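Local coordinates for ABC transporter substrate-binding protein (PDB 6TFX) that binds the mannityl-opine mannopinic acid as the periplasmic solute-binding component of an ABC import system, at residues Q171-Q176 with T182-A187; V77-G82 with I147-A152; K151-K154 with D159-R162. All coordinates share one frame; numbering follows the deposited sequence.

Contact 1 of 3, residues Q171-Q176 with T182-A187; sequences QVESIQ and TLTANA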
ATOM      1  N   GLN A 171     -12.203 -17.588  -3.094  1.00 18.23           N
ATOM      2  CA  GLN A 171     -12.289 -17.332  -4.535  1.00 19.17           C
ATOM      3  C   GLN A 171     -13.411 -16.381  -4.806  1.00 22.49           C
ATOM      4  O   GLN A 171     -14.396 -16.362  -4.076  1.00 22.12           O
ATOM      5  CB  GLN A 171     -12.535 -18.638  -5.314  1.00 20.69           C
ATOM      6  CG  GLN A 171     -13.812 -19.379  -4.880  1.00 20.56           C
ATOM      7  CD  GLN A 171     -13.624 -20.870  -4.863  1.00 41.50           C
ATOM      8  OE1 GLN A 171     -12.641 -21.403  -5.381  1.00 40.57           O
ATOM      9  NE2 GLN A 171     -14.552 -21.576  -4.241  1.00 31.86           N
ATOM     10  N   VAL A 172     -13.304 -15.629  -5.900  1.00 19.26           N
ATOM     11  CA  VAL A 172     -14.363 -14.707  -6.267  1.00 19.95           C
ATOM     12  C   VAL A 172     -15.447 -15.498  -6.969  1.00 24.57           C
ATOM     13  O   VAL A 172     -15.196 -16.059  -8.040  1.00 24.35           O
ATOM     14  CB  VAL A 172     -13.842 -13.530  -7.120  1.00 24.13           C
ATOM     15  CG1 VAL A 172     -14.993 -12.688  -7.679  1.00 25.00           C
ATOM     16  CG2 VAL A 172     -12.882 -12.666  -6.313  1.00 23.87           C
ATOM     17  N   GLU A 173     -16.632 -15.576  -6.349  1.00 20.69           N
ATOM     18  CA  GLU A 173     -17.767 -16.259  -6.968  1.00 21.16           C
ATOM     19  C   GLU A 173     -18.460 -15.306  -7.956  1.00 28.59           C
ATOM     20  O   GLU A 173     -18.818 -15.715  -9.069  1.00 29.41           O
ATOM     21  CB  GLU A 173     -18.744 -16.740  -5.897  1.00 23.40           C
ATOM     22  CG  GLU A 173     -19.903 -17.545  -6.464  1.00 30.31           C
ATOM     23  CD  GLU A 173     -20.869 -18.029  -5.403  1.00 51.18           C
ATOM     24  OE1 GLU A 173     -21.671 -17.206  -4.902  1.00 45.67           O
ATOM     25  OE2 GLU A 173     -20.822 -19.234  -5.071  1.00 45.96           O
ATOM     26  N   SER A 174     -18.669 -14.042  -7.537  1.00 24.56           N
ATOM     27  CA  SER A 174     -19.316 -13.016  -8.354  1.00 24.51           C
ATOM     28  C   SER A 174     -19.002 -11.611  -7.851  1.00 27.16           C
ATOM     29  O   SER A 174     -18.669 -11.420  -6.668  1.00 26.22           O
ATOM     30  CB  SER A 174     -20.828 -13.226  -8.352  1.00 27.97           C
ATOM     31  OG  SER A 174     -21.382 -13.128  -7.050  1.00 32.30           O
ATOM     32  N   ILE A 175     -19.141 -10.616  -8.758  1.00 22.88           N
ATOM     33  CA  ILE A 175     -18.996  -9.209  -8.417  1.00 23.27           C
ATOM     34  C   ILE A 175     -20.325  -8.559  -8.774  1.00 29.05           C
ATOM     35  O   ILE A 175     -20.848  -8.799  -9.867  1.00 29.27           O
ATOM     36  CB  ILE A 175     -17.796  -8.535  -9.135  1.00 25.82           C
ATOM     37  CG1 ILE A 175     -16.450  -9.215  -8.742  1.00 26.18           C
ATOM     38  CG2 ILE A 175     -17.757  -7.011  -8.850  1.00 26.39           C
ATOM     39  CD1 ILE A 175     -15.239  -8.852  -9.654  1.00 31.10           C
ATOM     40  N   GLN A 176     -20.891  -7.782  -7.840  1.00 26.05           N
ATOM     41  CA  GLN A 176     -22.127  -7.019  -8.044  1.00 25.36           C
ATOM     42  C   GLN A 176     -21.552  -5.586  -8.147  1.00 29.00           C
ATOM     43  O   GLN A 176     -21.217  -4.999  -7.106  1.00 27.20           O
ATOM     44  CB  GLN A 176     -23.076  -7.190  -6.824  1.00 25.94           C
ATOM     45  CG  GLN A 176     -23.686  -8.598  -6.645  1.00 30.57           C
ATOM     46  CD  GLN A 176     -22.725  -9.746  -6.348  1.00 41.72           C
ATOM     47  OE1 GLN A 176     -22.683 -10.744  -7.077  1.00 32.21           O
ATOM     48  NE2 GLN A 176     -21.931  -9.654  -5.275  1.00 24.81           N
ATOM     49  N   THR A 182     -18.679 -11.216  -3.807  1.00 20.84           N
ATOM     50  CA  THR A 182     -19.022 -12.416  -3.072  1.00 19.61           C
ATOM     51  C   THR A 182     -17.875 -13.363  -3.236  1.00 21.53           C
ATOM     52  O   THR A 182     -17.553 -13.771  -4.366  1.00 21.37           O
ATOM     53  CB  THR A 182     -20.336 -13.068  -3.580  1.00 24.42           C
ATOM     54  OG1 THR A 182     -21.383 -12.102  -3.505  1.00 25.23           O
ATOM     55  CG2 THR A 182     -20.733 -14.317  -2.747  1.00 21.90           C
ATOM     56  N   LEU A 183     -17.230 -13.705  -2.115  1.00 18.54           N
ATOM     57  CA  LEU A 183     -16.158 -14.696  -2.129  1.00 18.14           C
ATOM     58  C   LEU A 183     -16.641 -15.961  -1.432  1.00 23.73           C
ATOM     59  O   LEU A 183     -17.445 -15.889  -0.493  1.00 23.04           O
ATOM     60  CB  LEU A 183     -14.892 -14.179  -1.435  1.00 17.70           C
ATOM     61  CG  LEU A 183     -14.266 -12.900  -2.040  1.00 20.35           C
ATOM     62  CD1 LEU A 183     -14.782 -11.663  -1.326  1.00 21.14           C
ATOM     63  CD2 LEU A 183     -12.756 -12.963  -1.969  1.00 23.93           C
ATOM     64  N   THR A 184     -16.184 -17.125  -1.910  1.00 19.21           N
ATOM     65  CA  THR A 184     -16.556 -18.378  -1.279  1.00 19.06           C
ATOM     66  C   THR A 184     -15.280 -19.123  -0.901  1.00 21.68           C
ATOM     67  O   THR A 184     -14.229 -18.906  -1.502  1.00 20.81           O
ATOM     68  CB  THR A 184     -17.456 -19.219  -2.194  1.00 25.82           C
ATOM     69  OG1 THR A 184     -16.755 -19.477  -3.404  1.00 25.18           O
ATOM     70  CG2 THR A 184     -18.779 -18.545  -2.490  1.00 25.73           C
ATOM     71  N   ALA A 185     -15.378 -20.010   0.091  1.00 21.25           N
ATOM     72  CA  ALA A 185     -14.218 -20.778   0.539  1.00 20.32           C
ATOM     73  C   ALA A 185     -13.709 -21.658  -0.584  1.00 23.21           C
ATOM     74  O   ALA A 185     -14.506 -22.275  -1.298  1.00 23.75           O
ATOM     75  CB  ALA A 185     -14.605 -21.644   1.724  1.00 20.76           C
ATOM     76  N   ASN A 186     -12.379 -21.715  -0.740  1.00 19.43           N
ATOM     77  CA  ASN A 186     -11.735 -22.610  -1.673  1.00 19.36           C
ATOM     78  C   ASN A 186     -11.684 -23.962  -0.930  1.00 23.10           C
ATOM     79  O   ASN A 186     -10.826 -24.170  -0.064  1.00 21.60           O
ATOM     80  CB  ASN A 186     -10.350 -22.095  -2.039  1.00 18.83           C
ATOM     81  CG  ASN A 186      -9.469 -23.083  -2.780  1.00 24.44           C
ATOM     82  OD1 ASN A 186      -9.906 -24.166  -3.207  1.00 24.99           O
ATOM     83  ND2 ASN A 186      -8.205 -22.722  -2.959  1.00 18.38           N
ATOM     84  N   ALA A 187     -12.623 -24.873  -1.258  1.00 24.18           N
ATOM     85  CA  ALA A 187     -12.729 -26.183  -0.582  1.00 24.01           C
ATOM     86  C   ALA A 187     -11.446 -27.049  -0.649  1.00 28.29           C
ATOM     87  O   ALA A 187     -11.259 -27.944   0.188  1.00 28.72           O
ATOM     88  CB  ALA A 187     -13.922 -26.963  -1.134  1.00 25.19           C
TER
HETATM   89  O   HOH W   1     -14.111 -24.687  -3.788  1.00 31.36           O
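Q171 and T184 form an antiparallel hydrogen-bonded pair in a beta hairpin whose strands, 171-176 and 182-185, approach to 4.5 Å between axes at 139°. Past the non-hydrogen-bonded pair V172-L183 the register slips by one at a classic beta bulge: E173 and S174 both face T182. T182 O takes E173 N at 2.8 Å and, weakly, S174 N at 3.4 Å; T182 N returns a bond to S174 O.

V172 and L183 share the face that packs on I35 of helix 26-35. T182, T184, Q171 and S174 lie on the other. With CG of Q171 wedged between N and C of its own backbone (chi1 58°) and the chain bent at chi2, NE2 meets T184 OG1 at 3.2 Å, with the hydroxyl almost in the amide plane. NE2 also donates to a water that accepts a second bond, from A187 N, at 2.9 Å, linking the glutamine to the loop after strand 180-185. The bulge turns E173 toward the partner strand, where its extended side chain crosses that of T184, OE2 3.4 Å from the methyl CG2. Near the turn, Q176 NE2 bonds S180 OG and, weakly, T182 OG1, while S174 OG donates to a lone pair of Q176 OE1 at 2.7 Å.

Contact 2 of 3, residues V77-G82 with I147-A152; sequences VKWQGG and IIPKKA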
ATOM      1  N   VAL A  77      -0.774 -28.426  -4.551  1.00 23.73           N
ATOM      2  CA  VAL A  77      -1.453 -27.161  -4.259  1.00 20.90           C
ATOM      3  C   VAL A  77      -2.316 -26.971  -5.492  1.00 25.37           C
ATOM      4  O   VAL A  77      -1.796 -27.012  -6.609  1.00 27.67           O
ATOM      5  CB  VAL A  77      -0.520 -25.948  -4.056  1.00 22.19           C
ATOM      6  CG1 VAL A  77      -1.323 -24.649  -3.939  1.00 20.73           C
ATOM      7  CG2 VAL A  77       0.366 -26.138  -2.829  1.00 21.07           C
ATOM      8  N   LYS A  78      -3.616 -26.829  -5.304  1.00 23.19           N
ATOM      9  CA  LYS A  78      -4.538 -26.707  -6.423  1.00 23.91           C
ATOM     10  C   LYS A  78      -4.975 -25.270  -6.676  1.00 24.67           C
ATOM     11  O   LYS A  78      -5.299 -24.531  -5.729  1.00 24.38           O
ATOM     12  CB  LYS A  78      -5.818 -27.533  -6.161  1.00 27.26           C
ATOM     13  CG  LYS A  78      -5.597 -28.961  -5.670  1.00 41.19           C
ATOM     14  CD  LYS A  78      -5.239 -29.931  -6.773  1.00 44.56           C
ATOM     15  CE  LYS A  78      -4.994 -31.298  -6.186  1.00 50.33           C
ATOM     16  NZ  LYS A  78      -4.426 -32.231  -7.190  1.00 62.99           N
ATOM     17  N   TRP A  79      -5.090 -24.910  -7.958  1.00 20.12           N
ATOM     18  CA  TRP A  79      -5.657 -23.627  -8.316  1.00 19.08           C
ATOM     19  C   TRP A  79      -7.151 -23.694  -8.027  1.00 22.36           C
ATOM     20  O   TRP A  79      -7.736 -24.771  -8.077  1.00 21.85           O
ATOM     21  CB  TRP A  79      -5.490 -23.368  -9.823  1.00 17.91           C
ATOM     22  CG  TRP A  79      -4.091 -23.010 -10.222  1.00 18.19           C
ATOM     23  CD1 TRP A  79      -3.264 -23.713 -11.050  1.00 21.11           C
ATOM     24  CD2 TRP A  79      -3.376 -21.813  -9.853  1.00 17.27           C
ATOM     25  NE1 TRP A  79      -2.080 -23.017 -11.235  1.00 19.60           N
ATOM     26  CE2 TRP A  79      -2.113 -21.867 -10.482  1.00 20.13           C
ATOM     27  CE3 TRP A  79      -3.675 -20.712  -9.024  1.00 17.62           C
ATOM     28  CZ2 TRP A  79      -1.137 -20.865 -10.297  1.00 18.82           C
ATOM     29  CZ3 TRP A  79      -2.719 -19.717  -8.849  1.00 18.62           C
ATOM     30  CH2 TRP A  79      -1.472 -19.793  -9.496  1.00 19.13           C
ATOM     31  N   GLN A  80      -7.772 -22.539  -7.796  1.00 17.98           N
ATOM     32  CA  GLN A  80      -9.226 -22.468  -7.681  1.00 17.95           C
ATOM     33  C   GLN A  80      -9.827 -22.759  -9.072  1.00 21.77           C
ATOM     34  O   GLN A  80      -9.137 -22.619 -10.077  1.00 21.54           O
ATOM     35  CB  GLN A  80      -9.626 -21.035  -7.340  1.00 18.66           C
ATOM     36  CG  GLN A  80      -9.296 -20.660  -5.886  1.00 18.83           C
ATOM     37  CD  GLN A  80      -9.047 -19.185  -5.706  1.00 22.27           C
ATOM     38  OE1 GLN A  80      -9.302 -18.359  -6.594  1.00 18.74           O
ATOM     39  NE2 GLN A  80      -8.483 -18.829  -4.548  1.00 18.33           N
ATOM     40  N   GLY A  81     -11.119 -23.091  -9.103  1.00 21.55           N
ATOM     41  CA  GLY A  81     -11.887 -23.261 -10.331  1.00 22.21           C
ATOM     42  C   GLY A  81     -11.534 -24.416 -11.249  1.00 24.58           C
ATOM     43  O   GLY A  81     -12.051 -24.468 -12.366  1.00 26.35           O
ATOM     44  N   GLY A  82     -10.715 -25.355 -10.800  1.00 20.73           N
ATOM     45  CA  GLY A  82     -10.378 -26.537 -11.606  1.00 20.79           C
ATOM     46  C   GLY A  82      -9.195 -26.381 -12.550  1.00 24.91           C
ATOM     47  O   GLY A  82      -8.987 -27.239 -13.417  1.00 25.61           O
ATOM     48  N   ILE A 147       1.324 -15.342  -6.979  1.00 16.36           N
ATOM     49  CA  ILE A 147       1.400 -16.232  -8.134  1.00 14.76           C
ATOM     50  C   ILE A 147       0.027 -16.385  -8.777  1.00 17.72           C
ATOM     51  O   ILE A 147      -0.959 -16.640  -8.097  1.00 17.27           O
ATOM     52  CB  ILE A 147       2.022 -17.597  -7.753  1.00 17.85           C
ATOM     53  CG1 ILE A 147       3.377 -17.429  -7.016  1.00 17.01           C
ATOM     54  CG2 ILE A 147       2.143 -18.540  -8.971  1.00 19.88           C
ATOM     55  CD1 ILE A 147       4.486 -16.636  -7.791  1.00 21.99           C
ATOM     56  N   ILE A 148      -0.009 -16.253 -10.101  1.00 16.19           N
ATOM     57  CA  ILE A 148      -1.240 -16.425 -10.882  1.00 16.55           C
ATOM     58  C   ILE A 148      -1.094 -17.591 -11.895  1.00 19.14           C
ATOM     59  O   ILE A 148       0.042 -17.979 -12.205  1.00 19.61           O
ATOM     60  CB  ILE A 148      -1.719 -15.120 -11.567  1.00 20.14           C
ATOM     61  CG1 ILE A 148      -0.841 -14.754 -12.792  1.00 22.30           C
ATOM     62  CG2 ILE A 148      -1.797 -13.973 -10.550  1.00 20.70           C
ATOM     63  CD1 ILE A 148      -1.303 -13.505 -13.556  1.00 25.76           C
ATOM     64  N   PRO A 149      -2.219 -18.134 -12.423  1.00 17.20           N
ATOM     65  CA  PRO A 149      -2.110 -19.285 -13.333  1.00 17.11           C
ATOM     66  C   PRO A 149      -1.837 -18.846 -14.759  1.00 22.02           C
ATOM     67  O   PRO A 149      -2.563 -18.018 -15.303  1.00 20.75           O
ATOM     68  CB  PRO A 149      -3.464 -20.009 -13.197  1.00 18.79           C
ATOM     69  CG  PRO A 149      -4.308 -19.155 -12.294  1.00 22.77           C
ATOM     70  CD  PRO A 149      -3.635 -17.828 -12.128  1.00 19.17           C
ATOM     71  N   LYS A 150      -0.787 -19.420 -15.360  1.00 20.07           N
ATOM     72  CA  LYS A 150      -0.408 -19.145 -16.740  1.00 19.89           C
ATOM     73  C   LYS A 150      -1.612 -19.335 -17.670  1.00 21.81           C
ATOM     74  O   LYS A 150      -1.927 -18.431 -18.441  1.00 21.01           O
ATOM     75  CB  LYS A 150       0.731 -20.100 -17.143  1.00 21.61           C
ATOM     76  CG  LYS A 150       1.374 -19.813 -18.497  1.00 28.26           C
ATOM     77  CD  LYS A 150       2.490 -20.825 -18.711  1.00 34.41           C
ATOM     78  CE  LYS A 150       3.336 -20.573 -19.930  1.00 45.67           C
ATOM     79  NZ  LYS A 150       4.443 -21.572 -20.016  1.00 47.86           N
ATOM     80  N   LYS A 151      -2.293 -20.492 -17.584  1.00 20.29           N
ATOM     81  CA  LYS A 151      -3.437 -20.781 -18.483  1.00 21.23           C
ATOM     82  C   LYS A 151      -4.599 -19.823 -18.315  1.00 25.78           C
ATOM     83  O   LYS A 151      -5.193 -19.399 -19.321  1.00 25.64           O
ATOM     84  CB  LYS A 151      -3.958 -22.203 -18.292  1.00 24.52           C
ATOM     85  CG  LYS A 151      -2.986 -23.326 -18.637  1.00 35.42           C
ATOM     86  CD  LYS A 151      -3.719 -24.667 -18.868  1.00 47.14           C
ATOM     87  CE  LYS A 151      -4.460 -25.286 -17.693  1.00 67.98           C
ATOM     88  NZ  LYS A 151      -4.637 -26.749 -17.865  1.00 79.49           N
ATOM     89  N   ALA A 152      -4.928 -19.467 -17.067  1.00 21.30           N
ATOM     90  CA  ALA A 152      -6.049 -18.563 -16.812  1.00 21.24           C
ATOM     91  C   ALA A 152      -5.763 -17.159 -17.308  1.00 24.11           C
ATOM     92  O   ALA A 152      -6.623 -16.546 -17.950  1.00 22.60           O
ATOM     93  CB  ALA A 152      -6.389 -18.551 -15.338  1.00 22.11           C
TER
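W79 and P149 are the nearest backbone neighbours of the two segments, yet their CA atoms stand 7.5 Å apart. The loop 77-82 and the run entering helix 150-156 share no hydrogen bond, and the indole of W79 spans the separation.

The pyrrolidine ring of P149 lies over one face of that indole. Its CG sits 3.6 Å from the centroid of the six-membered ring and only 10° off the ring normal, a CH-pi contact made almost straight down onto the face. CB settles beside it, 3.6 Å from W79 CE2, above the bond shared by the two rings. The far end of the indole meets backbone: CH2 comes within 3.3 Å of I148 C, and I147 O lies 3.5 Å from CH2 at the ring edge, near its plane. The I147 methyl CG2 adds an apolar touch on CH2 at 3.9 Å. With CG beside its own backbone N and opposite the carbonyl carbon (chi1 -75°), W79 sends its long ring axis toward this chain.

The polar edge of the indole is fixed from helix 88-98: NE1 donates to D90 OD2, while D90 OD1 accepts K150 N. One carboxylate thus connects the tryptophan to the first turn of helix 150-156. F167 also meets the indole, its ring steeply inclined.

P149 occupies the N-cap position of that helix; its CH-pi pair with W79 therefore sits at a helix start and joins loop 77-82 to helix 150-156 in what is probably the extra domain of family 5 solute-binding proteins.

Contact 3 of 3, residues K151-K154 with D159-R162; sequences KAFK and DFKR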
ATOM      1  N   LYS A 151      -2.293 -20.492 -17.584  1.00 20.29           N
ATOM      2  CA  LYS A 151      -3.437 -20.781 -18.483  1.00 21.23           C
ATOM      3  C   LYS A 151      -4.599 -19.823 -18.315  1.00 25.78           C
ATOM      4  O   LYS A 151      -5.193 -19.399 -19.321  1.00 25.64           O
ATOM      5  CB  LYS A 151      -3.958 -22.203 -18.292  1.00 24.52           C
ATOM      6  CG  LYS A 151      -2.986 -23.326 -18.637  1.00 35.42           C
ATOM      7  CD  LYS A 151      -3.719 -24.667 -18.868  1.00 47.14           C
ATOM      8  CE  LYS A 151      -4.460 -25.286 -17.693  1.00 67.98           C
ATOM      9  NZ  LYS A 151      -4.637 -26.749 -17.865  1.00 79.49           N
ATOM     10  N   ALA A 152      -4.928 -19.467 -17.067  1.00 21.30           N
ATOM     11  CA  ALA A 152      -6.049 -18.563 -16.812  1.00 21.24           C
ATOM     12  C   ALA A 152      -5.763 -17.159 -17.308  1.00 24.11           C
ATOM     13  O   ALA A 152      -6.623 -16.546 -17.950  1.00 22.60           O
ATOM     14  CB  ALA A 152      -6.389 -18.551 -15.338  1.00 22.11           C
ATOM     15  N   PHE A 153      -4.566 -16.648 -17.021  1.00 21.00           N
ATOM     16  CA  PHE A 153      -4.246 -15.300 -17.475  1.00 19.79           C
ATOM     17  C   PHE A 153      -4.142 -15.243 -18.997  1.00 23.64           C
ATOM     18  O   PHE A 153      -4.696 -14.316 -19.613  1.00 23.16           O
ATOM     19  CB  PHE A 153      -2.957 -14.758 -16.818  1.00 20.68           C
ATOM     20  CG  PHE A 153      -2.848 -13.277 -17.114  1.00 21.24           C
ATOM     21  CD1 PHE A 153      -3.541 -12.343 -16.343  1.00 23.60           C
ATOM     22  CD2 PHE A 153      -2.126 -12.822 -18.215  1.00 23.92           C
ATOM     23  CE1 PHE A 153      -3.518 -10.986 -16.673  1.00 25.25           C
ATOM     24  CE2 PHE A 153      -2.091 -11.459 -18.538  1.00 27.28           C
ATOM     25  CZ  PHE A 153      -2.804 -10.556 -17.777  1.00 24.87           C
ATOM     26  N   LYS A 154      -3.455 -16.244 -19.613  1.00 20.68           N
ATOM     27  CA  LYS A 154      -3.285 -16.266 -21.083  1.00 21.80           C
ATOM     28  C   LYS A 154      -4.600 -16.211 -21.819  1.00 26.79           C
ATOM     29  O   LYS A 154      -4.676 -15.562 -22.859  1.00 27.10           O
ATOM     30  CB  LYS A 154      -2.468 -17.487 -21.532  1.00 25.77           C
ATOM     31  CG  LYS A 154      -0.961 -17.236 -21.414  1.00 40.97           C
ATOM     32  CD  LYS A 154      -0.129 -18.391 -21.977  1.00 52.48           C
ATOM     33  CE  LYS A 154       1.279 -17.961 -22.342  1.00 69.80           C
ATOM     34  NZ  LYS A 154       2.089 -17.589 -21.157  1.00 84.05           N
ATOM     35  N   ASP A 159      -9.885  -9.566 -19.141  1.00 22.65           N
ATOM     36  CA  ASP A 159     -10.992  -9.890 -18.242  1.00 22.60           C
ATOM     37  C   ASP A 159     -10.516 -10.541 -16.939  1.00 23.40           C
ATOM     38  O   ASP A 159     -11.304 -10.658 -15.997  1.00 23.92           O
ATOM     39  CB  ASP A 159     -12.018 -10.796 -18.941  1.00 26.04           C
ATOM     40  CG  ASP A 159     -13.464 -10.387 -18.676  1.00 53.54           C
ATOM     41  OD1 ASP A 159     -13.741  -9.160 -18.633  1.00 58.33           O
ATOM     42  OD2 ASP A 159     -14.324 -11.290 -18.542  1.00 61.93           O
ATOM     43  N   PHE A 160      -9.234 -10.943 -16.862  1.00 20.12           N
ATOM     44  CA  PHE A 160      -8.716 -11.582 -15.645  1.00 18.95           C
ATOM     45  C   PHE A 160      -8.890 -10.676 -14.423  1.00 21.48           C
ATOM     46  O   PHE A 160      -9.199 -11.171 -13.340  1.00 23.57           O
ATOM     47  CB  PHE A 160      -7.243 -11.980 -15.817  1.00 19.85           C
ATOM     48  CG  PHE A 160      -6.656 -12.770 -14.668  1.00 19.59           C
ATOM     49  CD1 PHE A 160      -6.028 -12.123 -13.607  1.00 19.90           C
ATOM     50  CD2 PHE A 160      -6.734 -14.157 -14.646  1.00 20.89           C
ATOM     51  CE1 PHE A 160      -5.479 -12.853 -12.552  1.00 20.45           C
ATOM     52  CE2 PHE A 160      -6.193 -14.890 -13.580  1.00 21.93           C
ATOM     53  CZ  PHE A 160      -5.585 -14.231 -12.534  1.00 20.71           C
ATOM     54  N   LYS A 161      -8.692  -9.355 -14.596  1.00 19.33           N
ATOM     55  CA  LYS A 161      -8.804  -8.373 -13.489  1.00 19.29           C
ATOM     56  C   LYS A 161     -10.186  -8.381 -12.784  1.00 23.01           C
ATOM     57  O   LYS A 161     -10.283  -7.942 -11.633  1.00 20.38           O
ATOM     58  CB  LYS A 161      -8.426  -6.967 -13.966  1.00 23.62           C
ATOM     59  CG  LYS A 161      -9.353  -6.416 -15.048  1.00 26.23           C
ATOM     60  CD  LYS A 161      -9.103  -4.925 -15.364  1.00 32.70           C
ATOM     61  CE  LYS A 161      -7.868  -4.647 -16.195  1.00 48.08           C
ATOM     62  NZ  LYS A 161      -7.974  -5.191 -17.570  1.00 64.97           N
ATOM     63  N   ARG A 162     -11.245  -8.889 -13.471  1.00 20.99           N
ATOM     64  CA  ARG A 162     -12.583  -8.992 -12.868  1.00 21.82           C
ATOM     65  C   ARG A 162     -13.025 -10.463 -12.677  1.00 25.38           C
ATOM     66  O   ARG A 162     -14.081 -10.717 -12.104  1.00 24.55           O
ATOM     67  CB  ARG A 162     -13.622  -8.161 -13.652  1.00 26.48           C
ATOM     68  CG  ARG A 162     -13.387  -6.649 -13.534  1.00 38.23           C
ATOM     69  CD  ARG A 162     -14.593  -5.812 -13.955  1.00 42.23           C
ATOM     70  NE  ARG A 162     -15.585  -5.663 -12.879  1.00 45.72           N
ATOM     71  CZ  ARG A 162     -15.586  -4.678 -11.984  1.00 60.28           C
ATOM     72  NH1 ARG A 162     -14.643  -3.743 -12.012  1.00 46.71           N
ATOM     73  NH2 ARG A 162     -16.528  -4.621 -11.051  1.00 48.70           N
TER
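F153 and F160 form an offset edge-to-face aromatic pair between helix 150-156 and the loop that follows it, a short-range apolar contact made where the chain leaves the helix on its way to strand 170-176. Their CA atoms are 6.1 Å apart, and the two segments together bury 146 Å².

The edge of the F153 ring is directed at the face of F160. The planes are inclined by 65° and the centroids lie 5.3 Å apart. The leading atom is F153 CD1, which stands above the F160 ring but toward its rim, 3.6 Å from CG; the neighbouring CE1 follows at 3.9 Å from F160 CB, so the touch falls on the root of the F160 side chain as well as on its ring. F153 CA comes to 3.9 Å from F160 CD2, bringing the helix backbone itself against the aromatic group.

In both phenylalanines CG is trans to the backbone N, with chi1 -169° for F153 and -174° for F160, which points the F160 ring back at the helix the chain has just left. A152, one residue before F153, meets the F160 ring at another place: its CB lies at the edge, near the plane, 4.1 Å from CE2.

The pair joins helix 150-156 to the loop leading to strand 170-176, in what is probably the extra domain of a family 5 solute-binding protein. On the loop side the backbone curls tightly, R162 N donating to D159 O at 3.1 Å, and K161 NZ bonds D158 O. Helix 88-98 approaches from outside the pair: F93 touches F153, and K97 makes a cation-pi contact with the F153 ring. F160 also packs on Y36, while R162 NH1 bonds V15 O, attaching the loop to the N-terminal part of the chain.

Overall arrangement
Contacts 2 and 3 share helix 150-156, and their centres are 10 Å apart: contact 2 fastens the helix start, contact 3 the chain leaving it. I148 bridges them, its CD1 3.8 Å from F153 CD1. The chain then enters the hairpin of contact 1, whose centre is 15 Å from that of contact 2 and 16 Å from that of contact 3. There Q80 packs on the hairpin, its CG 3.5 Å from Q171 OE1, and I175 CD1 lies 3.3 Å from R162 O. All three lie away from the mannopinic acid pocket and the magnesium ion bound at C418 and C453, on one side of the chain's centre.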